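Local coordinates for conserved hypothetical protein (PDB 1Z6M) that is of unknown function but has a thioredoxin-like fold with a CxxC pattern at a helix start, consistent with a role in thiol-disulfide exchange, at residues I35-C39 with E74-R78. Residues are numbered along the deposited sequence; the frame is centred on the assembly and turned at random.
Sequences INVRC and ESLQR
L76 lies against the turn N36-C39 that leads into helix 40-58, with C39 at its N-cap: the CD2 methyl of L76 rests 3.8 Å from C39 N and 3.9 Å from C39 CB, with R38 CB just beyond. N36 slants across the base of the same leucine. Having CG anti to the backbone N (chi1 180°) brings the N36 amide to residues 74-78, where ND2 makes a weak, bent bond across to L76 O (3.3 Å, 143° at the hydrogen) and also donates to F69 O. OD1 serves its own turn, accepting from R38 N (3.0 Å), an Asx turn within the type I turn N36-C39. R38 and R78 run side by side, R38 CG 4.1 Å from R78 CB, yet their guanidinium groups part: R38 passes S75 O with its CD at 3.3 Å and gives NE to G109 O, whereas R78, bent at chi2 and chi3, curls back so that NE and NH2 both grip E74 O. The contact thus joins the loop after strand 29-35, which carries C39 of a thioredoxin-type CxxC pattern, to residues 74-78 of the chain that runs on into helix 77-83, with W108 of helix 105-108 touching both arginines.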
loop_
_atom_site.group_PDB
_atom_site.type_symbol
_atom_site.label_atom_id
_atom_site.label_comp_id
_atom_site.label_asym_id
_atom_site.label_seq_id
_atom_site.Cartn_x
_atom_site.Cartn_y
_atom_site.Cartn_z
ATOM N N ILE A 35 2.385 1.981 1.340
ATOM C CA ILE A 35 2.652 2.196 -0.070
ATOM C C ILE A 35 2.113 3.554 -0.519
ATOM O O ILE A 35 1.244 4.156 0.127
ATOM C CB ILE A 35 2.050 1.088 -0.986
ATOM C CG1 ILE A 35 0.535 1.053 -0.871
ATOM C CG2 ILE A 35 2.686 -0.304 -0.715
ATOM C CD1 ILE A 35 -0.116 0.228 -1.984
ATOM N N ASN A 36 2.640 4.034 -1.637
ATOM C CA ASN A 36 2.044 5.164 -2.334
ATOM C C ASN A 36 1.871 4.712 -3.779
ATOM O O ASN A 36 2.802 4.177 -4.386
ATOM C CB ASN A 36 2.938 6.409 -2.216
ATOM C CG ASN A 36 2.362 7.618 -2.934
ATOM O OD1 ASN A 36 2.235 7.613 -4.152
ATOM N ND2 ASN A 36 2.017 8.663 -2.176
ATOM N N VAL A 37 0.675 4.884 -4.323
ATOM C CA VAL A 37 0.352 4.281 -5.620
ATOM C C VAL A 37 1.044 4.913 -6.807
ATOM O O VAL A 37 0.997 4.359 -7.900
ATOM C CB VAL A 37 -1.169 4.165 -5.912
ATOM C CG1 VAL A 37 -1.842 3.254 -4.915
ATOM C CG2 VAL A 37 -1.843 5.545 -6.019
ATOM N N ARG A 38 1.705 6.057 -6.612
ATOM C CA ARG A 38 2.525 6.618 -7.702
ATOM C C ARG A 38 3.950 6.078 -7.698
ATOM O O ARG A 38 4.699 6.256 -8.649
ATOM C CB ARG A 38 2.552 8.149 -7.672
ATOM C CG ARG A 38 2.908 8.776 -9.038
ATOM C CD ARG A 38 4.342 9.243 -9.123
ATOM N NE ARG A 38 4.705 9.646 -10.485
ATOM C CZ ARG A 38 5.130 8.806 -11.425
ATOM N NH1 ARG A 38 5.252 7.514 -11.169
ATOM N NH2 ARG A 38 5.436 9.259 -12.632
ATOM N N CYS A 39 4.326 5.414 -6.615
ATOM C CA CYS A 39 5.701 4.996 -6.470
ATOM C C CYS A 39 6.024 3.791 -7.362
ATOM O O CYS A 39 5.344 2.779 -7.286
ATOM C CB CYS A 39 5.966 4.683 -4.992
ATOM S SG CYS A 39 7.555 3.903 -4.699
ATOM N N GLU A 74 7.285 15.750 -4.460
ATOM C CA GLU A 74 6.420 16.303 -5.499
ATOM C C GLU A 74 5.777 15.230 -6.384
ATOM O O GLU A 74 4.564 15.247 -6.601
ATOM C CB GLU A 74 7.187 17.316 -6.344
ATOM C CG GLU A 74 6.314 18.207 -7.202
ATOM C CD GLU A 74 7.093 19.394 -7.704
ATOM O OE1 GLU A 74 7.031 20.465 -7.059
ATOM O OE2 GLU A 74 7.803 19.239 -8.715
ATOM N N SER A 75 6.581 14.300 -6.883
ATOM C CA SER A 75 6.053 13.253 -7.754
ATOM C C SER A 75 4.982 12.435 -7.031
ATOM O O SER A 75 3.913 12.174 -7.592
ATOM C CB SER A 75 7.171 12.344 -8.263
ATOM O OG SER A 75 7.770 11.646 -7.196
ATOM N N LEU A 76 5.255 12.066 -5.781
ATOM C CA LEU A 76 4.343 11.207 -5.046
ATOM C C LEU A 76 3.037 11.884 -4.656
ATOM O O LEU A 76 2.052 11.204 -4.358
ATOM C CB LEU A 76 5.024 10.584 -3.827
ATOM C CG LEU A 76 6.217 9.661 -4.116
ATOM C CD1 LEU A 76 6.687 9.015 -2.816
ATOM C CD2 LEU A 76 5.878 8.603 -5.148
ATOM N N GLN A 77 3.002 13.214 -4.708
ATOM C CA GLN A 77 1.742 13.908 -4.491
ATOM C C GLN A 77 0.659 13.503 -5.498
ATOM O O GLN A 77 -0.532 13.553 -5.183
ATOM C CB GLN A 77 1.945 15.421 -4.487
ATOM C CG GLN A 77 2.739 15.916 -3.281
ATOM C CD GLN A 77 2.906 17.422 -3.262
ATOM O OE1 GLN A 77 2.157 18.142 -3.912
ATOM N NE2 GLN A 77 3.888 17.904 -2.506
ATOM N N ARG A 78 1.053 13.110 -6.710
ATOM C CA ARG A 78 0.092 12.572 -7.663
ATOM C C ARG A 78 -0.580 11.312 -7.099
ATOM O O ARG A 78 -1.797 11.117 -7.255
ATOM C CB ARG A 78 0.758 12.269 -9.011
ATOM C CG ARG A 78 0.961 13.495 -9.947
ATOM C CD ARG A 78 2.395 14.026 -9.975
ATOM N NE ARG A 78 2.723 14.964 -8.901
ATOM C CZ ARG A 78 2.434 16.262 -8.910
ATOM N NH1 ARG A 78 1.754 16.798 -9.923
ATOM N NH2 ARG A 78 2.809 17.019 -7.885
#